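Local coordinates for cyclic nucleotide-binding protein (Ruegeria pomeroyi, PDB 3FX3) that probably acts as a DNA-binding transcription regulator of the Crp type, joining a cyclic nucleotide-binding domain to a helix-turn-helix domain, at residues S16-S21 and I55-D60; G61-F66 and E84-A89; V79-E84 and A185-M190; E160-L165 and C173-P178. One frame throughout, in Å; residues are numbered along the deposited sequence.

How the contacts relate
Contacts 1 and 2 lie in the jelly-roll cyclic nucleotide-binding domain, contact 4 in the Crp-like DNA-binding domain, and contact 3 bridges the two. The centres of contacts 1 and 2 are about 9 Å apart, with strands 54-58 and 84-86 hydrogen-bonded as sheet neighbours. Contact 3 lies about 10 Å from contact 2 between centres and shares Glu84 with it. Contact 4 is about 11 Å from contact 3 on the same measure, and Thr81 packs on Leu165 between them. A second tie crosses the domains where Trp62 of contact 2 donates NE1 to Thr176 O of contact 4. Contacts 1, 2 and 3 also touch the second subunit; contact 4 does not.

Contact 1: S16-S21 and I55-D60; sequences SLLIRS and IHVVID
Ser16 meets Val57 where a short N-terminal helix lies against the jelly-roll sheet of the cyclic nucleotide-binding domain. Ser16 is the N-cap of helix 17-20. Its OG stands between the backbone N and the carbonyl carbon (chi1 71°), which brings it back over the first turn to accept from Ile19 N at 3.2 Å, with an N-H...O angle of 162°. OG is also hydrogen-bonded to Ala13 O, so this buried hydroxyl serves both the new helix and the end of helix 7-13. The same side chain supplies the packing: Ser16 CB lies 3.9 Å from Val57 CG1, and OG passes 4.0 Å from that methyl. Replacing Ser16 by an alanine removes OG, which would probably leave Ile19 N without its cap and Ala13 O without its hydroxyl partner.

One turn is set by Arg20 N donating to Ser16 O at 2.8 Å. Within it Leu18 presents its fork to the strand, with CG anti to the backbone N (chi1 177°). The two methyls divide Ile55 between them: Leu18 CD1 faces Ile55 CD1 at 4.0 Å, whereas the closer touch is on the other branch. Leu18 N is hydrogen-bonded to Ser85 OG, a polar tie to strand 84-86, which neighbours strand 54-58 in the sheet. Every residue touching across this contact is buried, and the interface is purely one of van der Waals packing. Its tightest point is Leu18 CD2 on Ile55 CG2 at 3.7 Å; the same CD2 stands a looser 4.3 Å from Val57 CG2.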
loop_
_atom_site.group_PDB
_atom_site.type_symbol
_atom_site.label_atom_id
_atom_site.label_comp_id
_atom_site.label_asym_id
_atom_site.label_seq_id
_atom_site.Cartn_x
_atom_site.Cartn_y
_atom_site.Cartn_z
ATOM N N SER B 16 7.792 11.596 5.161
ATOM C CA SER B 16 7.470 11.255 3.777
ATOM C C SER B 16 7.861 9.817 3.408
ATOM O O SER B 16 8.789 9.241 3.960
ATOM C CB SER B 16 8.160 12.208 2.808
ATOM O OG SER B 16 9.564 11.979 2.754
ATOM N N LEU B 17 7.137 9.265 2.461
ATOM C CA LEU B 17 7.458 7.974 1.878
ATOM C C LEU B 17 8.932 7.842 1.444
ATOM O O LEU B 17 9.596 6.841 1.753
ATOM C CB LEU B 17 6.542 7.745 0.673
ATOM C CG LEU B 17 6.633 6.395 0.013
ATOM C CD1 LEU B 17 6.012 5.389 1.008
ATOM C CD2 LEU B 17 5.925 6.375 -1.353
ATOM N N LEU B 18 9.437 8.840 0.729
ATOM C CA LEU B 18 10.837 8.837 0.296
ATOM C C LEU B 18 11.790 8.647 1.478
ATOM O O LEU B 18 12.634 7.750 1.481
ATOM C CB LEU B 18 11.186 10.138 -0.400
ATOM C CG LEU B 18 12.633 10.302 -0.855
ATOM C CD1 LEU B 18 13.013 9.291 -1.953
ATOM C CD2 LEU B 18 12.827 11.731 -1.345
ATOM N N ILE B 19 11.647 9.513 2.473
ATOM C CA ILE B 19 12.624 9.566 3.543
ATOM C C ILE B 19 12.441 8.393 4.537
ATOM O O ILE B 19 13.415 7.801 4.991
ATOM C CB ILE B 19 12.606 10.926 4.255
ATOM C CG1 ILE B 19 12.883 12.049 3.236
ATOM C CG2 ILE B 19 13.636 10.931 5.424
ATOM C CD1 ILE B 19 14.250 11.951 2.482
ATOM N N ARG B 20 11.202 8.025 4.811
ATOM C CA ARG B 20 10.935 6.840 5.623
ATOM C C ARG B 20 11.527 5.571 5.009
ATOM O O ARG B 20 11.798 4.643 5.734
ATOM C CB ARG B 20 9.437 6.576 5.770
ATOM C CG ARG B 20 8.737 7.309 6.875
ATOM C CD ARG B 20 7.259 6.858 6.860
ATOM N NE ARG B 20 6.478 7.546 5.813
ATOM C CZ ARG B 20 5.368 7.081 5.202
ATOM N NH1 ARG B 20 4.860 5.866 5.461
ATOM N NH2 ARG B 20 4.754 7.863 4.309
ATOM N N SER B 21 11.642 5.508 3.683
ATOM C CA SER B 21 12.171 4.313 3.041
ATOM C C SER B 21 13.692 4.177 3.126
ATOM O O SER B 21 14.222 3.110 2.841
ATOM C CB SER B 21 11.751 4.288 1.590
ATOM O OG SER B 21 10.319 4.320 1.528
ATOM N N ILE B 55 13.222 14.897 -6.670
ATOM C CA ILE B 55 12.088 14.292 -6.016
ATOM C C ILE B 55 11.594 15.316 -5.002
ATOM O O ILE B 55 12.393 16.009 -4.384
ATOM C CB ILE B 55 12.481 12.993 -5.299
ATOM C CG1 ILE B 55 13.044 11.970 -6.311
ATOM C CG2 ILE B 55 11.294 12.394 -4.594
ATOM C CD1 ILE B 55 13.629 10.699 -5.643
ATOM N N HIS B 56 10.292 15.375 -4.814
ATOM C CA HIS B 56 9.653 16.481 -4.098
ATOM C C HIS B 56 8.983 16.053 -2.825
ATOM O O HIS B 56 8.300 15.050 -2.790
ATOM C CB HIS B 56 8.643 17.173 -5.021
ATOM C CG HIS B 56 9.155 17.349 -6.410
ATOM N ND1 HIS B 56 10.063 18.327 -6.751
ATOM C CD2 HIS B 56 8.930 16.633 -7.541
ATOM C CE1 HIS B 56 10.354 18.226 -8.037
ATOM N NE2 HIS B 56 9.677 17.208 -8.542
ATOM N N VAL B 57 9.169 16.860 -1.791
ATOM C CA VAL B 57 8.562 16.651 -0.505
ATOM C C VAL B 57 7.917 17.955 -0.004
ATOM O O VAL B 57 8.618 18.976 0.195
ATOM C CB VAL B 57 9.611 16.200 0.526
ATOM C CG1 VAL B 57 8.915 15.867 1.836
ATOM C CG2 VAL B 57 10.428 14.976 0.016
ATOM N N VAL B 58 6.602 17.939 0.187
ATOM C CA VAL B 58 5.886 19.117 0.685
ATOM C C VAL B 58 6.207 19.291 2.169
ATOM O O VAL B 58 6.138 18.323 2.926
ATOM C CB VAL B 58 4.379 18.991 0.470
ATOM C CG1 VAL B 58 3.638 20.296 0.916
ATOM C CG2 VAL B 58 4.093 18.655 -0.992
ATOM N N ILE B 59 6.664 20.485 2.552
ATOM C CA ILE B 59 6.925 20.826 3.941
ATOM C C ILE B 59 5.715 21.543 4.528
ATOM O O ILE B 59 5.377 21.348 5.701
ATOM C CB ILE B 59 8.142 21.729 4.072
ATOM C CG1 ILE B 59 9.376 21.040 3.475
ATOM C CG2 ILE B 59 8.358 22.144 5.535
ATOM C CD1 ILE B 59 9.624 19.596 3.934
ATOM N N ASP B 60 5.049 22.349 3.709
ATOM C CA ASP B 60 3.858 23.087 4.142
ATOM C C ASP B 60 2.992 23.419 2.942
ATOM O O ASP B 60 3.528 23.672 1.857
ATOM C CB ASP B 60 4.263 24.414 4.807
ATOM C CG ASP B 60 3.102 25.068 5.570
ATOM O OD1 ASP B 60 2.594 24.458 6.538
ATOM O OD2 ASP B 60 2.668 26.156 5.173
#

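Contact 2: G61-F66 and E84-A89; sequences GWVKLF and ESFGEA
Phe86 holds CG between its backbone N and carbonyl carbon (chi1 63°), and this turns the ring towards Val63 and Leu65 on strand 62-68. Leu65 answers with CG anti to its carbonyl carbon (chi1 -85°), which directs both methyls at one flank of the ring. The three side chains meet in the jelly-roll interior, between the two antiparallel sheets: strand 84-86 belongs to one and strand 62-68 to the other.

The touching atoms follow the ring perimeter in order. Leu65 CD2 lies 4.0 Å from Phe86 CD2, Leu65 CD1 is 3.9 Å from Phe86 CE2, and Val63 CG1 reaches Phe86 CZ at 4.0 Å. Val63 crosses the aromatic side chain at about a right angle. All three approaches fall on the CD2-CE2-CZ side of the ring, which also meets the rings of Phe80, nearly parallel to it, and His56.

The sequence Phe86-Gly87-Glu88 matches the Phe-Gly-Glu motif that opens the phosphate-binding cassette in cyclic nucleotide-binding domains, consistent with that role here. Gly87, at the N-cap position of helix 88-93, takes a positive phi of 84° at which a CB would jam against the carbonyl O before it. Glu88 OE1 is hydrogen-bonded to His140 of the second subunit. The other oxygen, OE2, receives Ser85 OG at 2.5 Å, nearly along its C-O axis.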
loop_
_atom_site.group_PDB
_atom_site.type_symbol
_atom_site.label_atom_id
_atom_site.label_comp_id
_atom_site.label_asym_id
_atom_site.label_seq_id
_atom_site.Cartn_x
_atom_site.Cartn_y
_atom_site.Cartn_z
ATOM N N GLY B 61 1.676 23.452 3.118
ATOM C CA GLY B 61 0.761 23.843 2.035
ATOM C C GLY B 61 0.270 22.661 1.224
ATOM O O GLY B 61 0.451 21.524 1.611
ATOM N N TRP B 62 -0.376 22.942 0.100
ATOM C CA TRP B 62 -1.005 21.922 -0.750
ATOM C C TRP B 62 -0.541 22.094 -2.193
ATOM O O TRP B 62 -0.573 23.199 -2.736
ATOM C CB TRP B 62 -2.518 22.058 -0.692
ATOM C CG TRP B 62 -3.106 21.577 0.588
ATOM C CD1 TRP B 62 -3.252 22.282 1.742
ATOM C CD2 TRP B 62 -3.614 20.261 0.847
ATOM N NE1 TRP B 62 -3.829 21.482 2.715
ATOM C CE2 TRP B 62 -4.048 20.235 2.182
ATOM C CE3 TRP B 62 -3.734 19.104 0.076
ATOM C CZ2 TRP B 62 -4.596 19.096 2.766
ATOM C CZ3 TRP B 62 -4.291 17.970 0.656
ATOM C CH2 TRP B 62 -4.732 17.986 1.983
ATOM N N VAL B 63 -0.127 20.998 -2.812
ATOM C CA VAL B 63 0.316 20.982 -4.207
ATOM C C VAL B 63 -0.623 20.085 -4.982
ATOM O O VAL B 63 -0.978 19.005 -4.508
ATOM C CB VAL B 63 1.753 20.440 -4.293
ATOM C CG1 VAL B 63 2.213 20.245 -5.737
ATOM C CG2 VAL B 63 2.676 21.397 -3.555
ATOM N N LYS B 64 -1.059 20.516 -6.157
ATOM C CA LYS B 64 -1.878 19.638 -6.999
ATOM C C LYS B 64 -1.076 19.156 -8.201
ATOM O O LYS B 64 -0.252 19.895 -8.736
ATOM C CB LYS B 64 -3.158 20.327 -7.450
ATOM C CG LYS B 64 -3.023 21.314 -8.616
ATOM C CD LYS B 64 -4.384 21.885 -9.088
ATOM C CE LYS B 64 -4.180 23.207 -9.835
ATOM N NZ LYS B 64 -5.433 23.866 -10.315
ATOM N N LEU B 65 -1.321 17.924 -8.620
ATOM C CA LEU B 65 -0.767 17.396 -9.849
ATOM C C LEU B 65 -1.936 17.244 -10.820
ATOM O O LEU B 65 -2.983 16.747 -10.431
ATOM C CB LEU B 65 -0.124 16.028 -9.611
ATOM C CG LEU B 65 1.330 15.980 -9.102
ATOM C CD1 LEU B 65 1.640 17.066 -8.136
ATOM C CD2 LEU B 65 1.694 14.594 -8.506
ATOM N N PHE B 66 -1.740 17.610 -12.079
ATOM C CA PHE B 66 -2.822 17.556 -13.067
ATOM C C PHE B 66 -2.265 17.315 -14.473
ATOM O O PHE B 66 -1.120 17.670 -14.757
ATOM C CB PHE B 66 -3.634 18.861 -13.017
ATOM C CG PHE B 66 -2.848 20.095 -13.387
ATOM C CD1 PHE B 66 -2.128 20.779 -12.431
ATOM C CD2 PHE B 66 -2.868 20.589 -14.690
ATOM C CE1 PHE B 66 -1.391 21.919 -12.757
ATOM C CE2 PHE B 66 -2.148 21.735 -15.040
ATOM C CZ PHE B 66 -1.418 22.410 -14.072
ATOM N N GLU B 84 4.535 14.823 2.782
ATOM C CA GLU B 84 4.315 13.840 1.719
ATOM C C GLU B 84 5.260 14.061 0.565
ATOM O O GLU B 84 5.501 15.219 0.157
ATOM C CB GLU B 84 2.864 13.880 1.222
ATOM C CG GLU B 84 1.851 13.621 2.340
ATOM C CD GLU B 84 0.401 13.644 1.847
ATOM O OE1 GLU B 84 0.012 14.478 0.987
ATOM O OE2 GLU B 84 -0.365 12.794 2.336
ATOM N N SER B 85 5.794 12.959 0.035
ATOM C CA SER B 85 6.719 13.028 -1.098
ATOM C C SER B 85 6.017 12.613 -2.366
ATOM O O SER B 85 5.011 11.923 -2.324
ATOM C CB SER B 85 7.948 12.120 -0.903
ATOM O OG SER B 85 7.577 10.768 -0.715
ATOM N N PHE B 86 6.543 13.045 -3.499
ATOM C CA PHE B 86 6.040 12.565 -4.775
ATOM C C PHE B 86 7.117 12.740 -5.851
ATOM O O PHE B 86 8.095 13.464 -5.642
ATOM C CB PHE B 86 4.724 13.290 -5.143
ATOM C CG PHE B 86 4.869 14.790 -5.339
ATOM C CD1 PHE B 86 4.738 15.644 -4.289
ATOM C CD2 PHE B 86 5.145 15.320 -6.585
ATOM C CE1 PHE B 86 4.881 17.007 -4.448
ATOM C CE2 PHE B 86 5.258 16.696 -6.763
ATOM C CZ PHE B 86 5.138 17.539 -5.675
ATOM N N GLY B 87 6.925 12.093 -7.006
ATOM C CA GLY B 87 7.874 12.134 -8.097
ATOM C C GLY B 87 9.031 11.151 -8.039
ATOM O O GLY B 87 9.969 11.253 -8.848
ATOM N N GLU B 88 8.983 10.212 -7.084
ATOM C CA GLU B 88 10.069 9.245 -6.894
ATOM C C GLU B 88 10.273 8.414 -8.152
ATOM O O GLU B 88 11.392 8.356 -8.675
ATOM C CB GLU B 88 9.828 8.291 -5.701
ATOM C CG GLU B 88 9.584 8.939 -4.348
ATOM C CD GLU B 88 8.120 9.270 -4.064
ATOM O OE1 GLU B 88 7.290 9.274 -4.996
ATOM O OE2 GLU B 88 7.799 9.536 -2.886
ATOM N N ALA B 89 9.204 7.793 -8.647
ATOM C CA ALA B 89 9.323 6.875 -9.779
ATOM C C ALA B 89 9.893 7.577 -11.008
ATOM O O ALA B 89 10.814 7.064 -11.684
ATOM C CB ALA B 89 7.955 6.206 -10.117
#

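Contact 3: V79-E84 and A185-M190; sequences VFTRGE and AGRLGM
A salt bridge between the cyclic nucleotide-binding and helix-turn-helix domains forms this contact, with Glu84 at the end of a type II turn and Arg187 in the last turn of helix 182-187. The grip is end-on and two-pronged. Arg187 NH2 donates to Glu84 OE2 at 2.7 Å and NH1 to OE1 at 2.9 Å, with N-H...O angles of 168° and 158°. Both oxygens use their syn lone pairs, and the carboxylate and guanidinium planes lie only 16° apart, so the pair is almost flat.

Glu84 OE1 takes a further bond on its anti side from Thr81 N at 2.8 Å, a donor well out of the carboxylate plane, which ties the carboxylate across its own turn. Arg187 reaches the site by an extended chain, CG anti to the backbone N; on the way its CD rests 3.8 Å from Val79 CG2, and NH1 makes a weak bond to Val79 O at 3.1 Å. NH2 has a second charged partner in Glu147 of the second subunit, so the bridge also sits at the dimer interface. With Glu84 cut back to an alanine, Arg187 would probably lose its charge mate in the nucleotide-binding domain, and Thr81 N its side-chain acceptor.

Just beyond Arg187 the helix ends in a Schellman motif, Met190 N bonding to Ala185 O and Gly189 N to Gly186 O, with Gly189 at positive phi. Followed by helix 192-203, this is the turn of a Crp-type helix-turn-helix.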
loop_
_atom_site.group_PDB
_atom_site.type_symbol
_atom_site.label_atom_id
_atom_site.label_comp_id
_atom_site.label_asym_id
_atom_site.label_seq_id
_atom_site.Cartn_x
_atom_site.Cartn_y
_atom_site.Cartn_z
ATOM N N VAL B 79 -3.548 15.477 -5.044
ATOM C CA VAL B 79 -3.095 16.565 -4.206
ATOM C C VAL B 79 -2.237 16.045 -3.079
ATOM O O VAL B 79 -2.534 14.998 -2.500
ATOM C CB VAL B 79 -4.240 17.417 -3.645
ATOM C CG1 VAL B 79 -4.848 18.191 -4.749
ATOM C CG2 VAL B 79 -5.299 16.559 -2.946
ATOM N N PHE B 80 -1.169 16.765 -2.770
ATOM C CA PHE B 80 -0.241 16.391 -1.684
ATOM C C PHE B 80 -0.060 17.536 -0.735
ATOM O O PHE B 80 -0.155 18.701 -1.141
ATOM C CB PHE B 80 1.129 15.988 -2.258
ATOM C CG PHE B 80 1.092 14.711 -3.043
ATOM C CD1 PHE B 80 1.046 13.495 -2.397
ATOM C CD2 PHE B 80 1.048 14.725 -4.435
ATOM C CE1 PHE B 80 0.982 12.298 -3.130
ATOM C CE2 PHE B 80 0.989 13.550 -5.159
ATOM C CZ PHE B 80 0.960 12.341 -4.524
ATOM N N THR B 81 0.256 17.208 0.519
ATOM C CA THR B 81 0.406 18.206 1.553
ATOM C C THR B 81 1.590 17.867 2.475
ATOM O O THR B 81 2.383 16.983 2.175
ATOM C CB THR B 81 -0.923 18.412 2.350
ATOM O OG1 THR B 81 -0.824 19.608 3.140
ATOM C CG2 THR B 81 -1.236 17.238 3.250
ATOM N N ARG B 82 1.731 18.601 3.562
ATOM C CA ARG B 82 2.942 18.509 4.407
ATOM C C ARG B 82 3.266 17.103 4.839
ATOM O O ARG B 82 2.380 16.336 5.183
ATOM C CB ARG B 82 2.879 19.421 5.631
ATOM C CG ARG B 82 2.110 18.930 6.746
ATOM C CD ARG B 82 1.742 20.073 7.747
ATOM N NE ARG B 82 2.771 20.381 8.737
ATOM C CZ ARG B 82 3.068 19.612 9.783
ATOM N NH1 ARG B 82 2.442 18.451 9.966
ATOM N NH2 ARG B 82 4.002 19.998 10.656
ATOM N N GLY B 83 4.548 16.772 4.735
ATOM C CA GLY B 83 5.073 15.463 5.079
ATOM C C GLY B 83 4.899 14.424 3.994
ATOM O O GLY B 83 5.086 13.253 4.248
ATOM N N GLU B 84 4.535 14.823 2.782
ATOM C CA GLU B 84 4.315 13.840 1.719
ATOM C C GLU B 84 5.260 14.061 0.565
ATOM O O GLU B 84 5.501 15.219 0.157
ATOM C CB GLU B 84 2.864 13.880 1.222
ATOM C CG GLU B 84 1.851 13.621 2.340
ATOM C CD GLU B 84 0.401 13.644 1.847
ATOM O OE1 GLU B 84 0.012 14.478 0.987
ATOM O OE2 GLU B 84 -0.365 12.794 2.336
ATOM N N ALA B 185 -12.248 16.080 -1.690
ATOM C CA ALA B 185 -13.254 15.098 -2.053
ATOM C C ALA B 185 -12.654 14.116 -3.036
ATOM O O ALA B 185 -12.793 12.901 -2.865
ATOM C CB ALA B 185 -14.519 15.788 -2.643
ATOM N N GLY B 186 -11.975 14.642 -4.050
ATOM C CA GLY B 186 -11.239 13.820 -5.014
ATOM C C GLY B 186 -10.278 12.863 -4.322
ATOM O O GLY B 186 -10.242 11.646 -4.602
ATOM N N ARG B 187 -9.503 13.386 -3.388
ATOM C CA ARG B 187 -8.520 12.562 -2.732
ATOM C C ARG B 187 -9.160 11.394 -1.940
ATOM O O ARG B 187 -8.625 10.259 -1.910
ATOM C CB ARG B 187 -7.667 13.406 -1.810
ATOM C CG ARG B 187 -6.537 12.610 -1.223
ATOM C CD ARG B 187 -5.426 13.485 -0.662
ATOM N NE ARG B 187 -4.636 12.694 0.264
ATOM C CZ ARG B 187 -3.450 13.037 0.770
ATOM N NH1 ARG B 187 -2.817 14.161 0.429
ATOM N NH2 ARG B 187 -2.863 12.194 1.606
ATOM N N LEU B 188 -10.300 11.669 -1.315
ATOM C CA LEU B 188 -10.966 10.675 -0.527
ATOM C C LEU B 188 -11.943 9.853 -1.348
ATOM O O LEU B 188 -12.642 9.011 -0.816
ATOM C CB LEU B 188 -11.654 11.326 0.679
ATOM C CG LEU B 188 -10.689 12.030 1.636
ATOM C CD1 LEU B 188 -11.469 12.729 2.718
ATOM C CD2 LEU B 188 -9.660 11.054 2.239
ATOM N N GLY B 189 -11.977 10.059 -2.650
ATOM C CA GLY B 189 -12.917 9.321 -3.495
ATOM C C GLY B 189 -14.379 9.573 -3.142
ATOM O O GLY B 189 -15.183 8.657 -3.229
HETATM N N MSE B 190 -14.715 10.792 -2.714
HETATM C CA MSE B 190 -16.090 11.126 -2.278
HETATM C C MSE B 190 -16.727 12.153 -3.193
HETATM O O MSE B 190 -16.049 13.048 -3.688
HETATM C CB MSE B 190 -16.105 11.696 -0.854
HETATM C CG MSE B 190 -15.645 10.736 0.204
HETATM SE SE MSE B 190 -15.452 11.585 1.967
HETATM C CE MSE B 190 -17.347 11.531 2.530
#

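Contact 4: E160-L165 and C173-P178; sequences EFLLEL and CEVTLP
Val175 is wedged against Leu162 and Leu165, one branch for each, where helix 154-165 packs on the first strand of the winged-helix domain. This is the tight part. Val175 CG1 lies 3.8 Å from Leu165 CB, and CG2 is 3.9 Å from Leu162 CD2. The valine's torsion (chi1 -59°) puts CG1 anti to the carbonyl carbon and CG2 between the backbone N and the carbonyl carbon, where it meets Leu162; these two side chains cross at about a right angle. The backbones are also nearest here, with 6.7 Å between Leu165 CA and Val175 CA.

Farther along the strand the fit relaxes: Leu165 CD1 and Leu177 CD2 are 4.2 Å apart, the two side chains again crossing at about a right angle. Within its own helix Leu165 lies over one face of the Phe161 ring, with CG 4.1 Å above the plane and offset towards the rim. Leu165 is itself partly exposed, and the solvent side continues in Glu164 on the helix and in Glu174 and Thr176 on the strand, which are exposed; Thr176 CB points away from the helix.

The short loop between the segments is closed by the Cys166-Cys173 disulfide. Strand 173-176 pairs antiparallel with strand 213-216 through Val175 and Ala214. Leu163 of helix 154-165, whose CB points away from the strand, packs on helix 219-227, while Phe161 and Pro178 both touch helix 182-187.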
loop_
_atom_site.group_PDB
_atom_site.type_symbol
_atom_site.label_atom_id
_atom_site.label_comp_id
_atom_site.label_asym_id
_atom_site.label_seq_id
_atom_site.Cartn_x
_atom_site.Cartn_y
_atom_site.Cartn_z
ATOM N N GLU B 160 -10.656 10.553 10.143
ATOM C CA GLU B 160 -9.381 9.855 10.024
ATOM C C GLU B 160 -8.353 10.648 9.208
ATOM O O GLU B 160 -7.154 10.744 9.546
ATOM C CB GLU B 160 -9.674 8.517 9.345
ATOM C CG GLU B 160 -8.699 7.462 9.602
ATOM C CD GLU B 160 -8.719 6.944 11.058
ATOM O OE1 GLU B 160 -9.728 6.315 11.502
ATOM O OE2 GLU B 160 -7.675 7.140 11.727
ATOM N N PHE B 161 -8.826 11.199 8.097
ATOM C CA PHE B 161 -8.006 12.064 7.275
ATOM C C PHE B 161 -7.518 13.290 8.078
ATOM O O PHE B 161 -6.342 13.617 8.099
ATOM C CB PHE B 161 -8.803 12.451 6.014
ATOM C CG PHE B 161 -8.116 13.465 5.154
ATOM C CD1 PHE B 161 -7.157 13.066 4.240
ATOM C CD2 PHE B 161 -8.426 14.812 5.263
ATOM C CE1 PHE B 161 -6.500 13.996 3.446
ATOM C CE2 PHE B 161 -7.784 15.747 4.449
ATOM C CZ PHE B 161 -6.814 15.319 3.545
ATOM N N LEU B 162 -8.422 13.956 8.761
ATOM C CA LEU B 162 -8.043 15.083 9.593
ATOM C C LEU B 162 -7.038 14.682 10.682
ATOM O O LEU B 162 -6.057 15.381 10.901
ATOM C CB LEU B 162 -9.289 15.724 10.196
ATOM C CG LEU B 162 -10.185 16.461 9.193
ATOM C CD1 LEU B 162 -11.438 17.002 9.888
ATOM C CD2 LEU B 162 -9.407 17.622 8.512
ATOM N N LEU B 163 -7.262 13.537 11.327
ATOM C CA LEU B 163 -6.361 13.070 12.386
ATOM C C LEU B 163 -4.951 12.830 11.864
ATOM O O LEU B 163 -3.969 13.168 12.522
ATOM C CB LEU B 163 -6.899 11.792 13.022
ATOM C CG LEU B 163 -8.110 12.020 13.950
ATOM C CD1 LEU B 163 -8.996 10.768 14.020
ATOM C CD2 LEU B 163 -7.642 12.457 15.336
ATOM N N GLU B 164 -4.850 12.234 10.686
ATOM C CA GLU B 164 -3.556 12.023 10.081
ATOM C C GLU B 164 -2.863 13.365 9.766
ATOM O O GLU B 164 -1.660 13.470 9.926
ATOM C CB GLU B 164 -3.713 11.162 8.830
ATOM C CG GLU B 164 -2.408 10.782 8.163
ATOM C CD GLU B 164 -2.322 9.290 7.807
ATOM O OE1 GLU B 164 -3.356 8.559 7.863
ATOM O OE2 GLU B 164 -1.196 8.859 7.470
ATOM N N LEU B 165 -3.607 14.390 9.349
ATOM C CA LEU B 165 -3.004 15.726 9.110
ATOM C C LEU B 165 -2.469 16.421 10.385
ATOM O O LEU B 165 -1.550 17.222 10.312
ATOM C CB LEU B 165 -3.989 16.675 8.404
ATOM C CG LEU B 165 -4.535 16.323 7.012
ATOM C CD1 LEU B 165 -5.496 17.430 6.519
ATOM C CD2 LEU B 165 -3.410 16.097 6.036
ATOM N N CYS B 173 -6.293 21.369 17.612
ATOM C CA CYS B 173 -5.498 21.279 16.397
ATOM C C CYS B 173 -6.106 22.125 15.295
ATOM O O CYS B 173 -7.320 22.315 15.239
ATOM C CB CYS B 173 -5.418 19.826 15.939
ATOM S SG CYS B 173 -4.281 19.594 14.571
ATOM N N GLU B 174 -5.255 22.625 14.415
ATOM C CA GLU B 174 -5.702 23.378 13.270
ATOM C C GLU B 174 -4.927 22.941 12.031
ATOM O O GLU B 174 -3.694 22.955 12.027
ATOM C CB GLU B 174 -5.518 24.864 13.541
ATOM C CG GLU B 174 -5.513 25.722 12.287
ATOM C CD GLU B 174 -5.592 27.213 12.583
ATOM O OE1 GLU B 174 -6.025 27.592 13.697
ATOM O OE2 GLU B 174 -5.222 27.994 11.677
ATOM N N VAL B 175 -5.658 22.549 10.987
ATOM C CA VAL B 175 -5.046 22.119 9.726
ATOM C C VAL B 175 -5.506 23.021 8.567
ATOM O O VAL B 175 -6.689 23.304 8.418
ATOM C CB VAL B 175 -5.371 20.649 9.414
ATOM C CG1 VAL B 175 -4.872 19.753 10.538
ATOM C CG2 VAL B 175 -6.864 20.452 9.201
ATOM N N THR B 176 -4.559 23.485 7.766
ATOM C CA THR B 176 -4.870 24.356 6.627
ATOM C C THR B 176 -5.379 23.483 5.463
ATOM O O THR B 176 -4.818 22.418 5.197
ATOM C CB THR B 176 -3.617 25.100 6.178
ATOM O OG1 THR B 176 -2.652 24.120 5.805
ATOM C CG2 THR B 176 -3.042 25.970 7.311
ATOM N N LEU B 177 -6.439 23.915 4.785
ATOM C CA LEU B 177 -6.998 23.150 3.662
ATOM C C LEU B 177 -7.076 24.019 2.432
ATOM O O LEU B 177 -7.119 25.244 2.536
ATOM C CB LEU B 177 -8.411 22.667 3.981
ATOM C CG LEU B 177 -8.643 21.741 5.165
ATOM C CD1 LEU B 177 -10.128 21.585 5.448
ATOM C CD2 LEU B 177 -7.965 20.386 4.925
ATOM N N PRO B 178 -7.151 23.394 1.253
ATOM C CA PRO B 178 -7.444 24.183 0.060
ATOM C C PRO B 178 -8.780 24.861 0.192
ATOM O O PRO B 178 -9.680 24.318 0.830
ATOM C CB PRO B 178 -7.515 23.145 -1.069
ATOM C CG PRO B 178 -6.981 21.898 -0.504
ATOM C CD PRO B 178 -7.149 21.958 0.977
#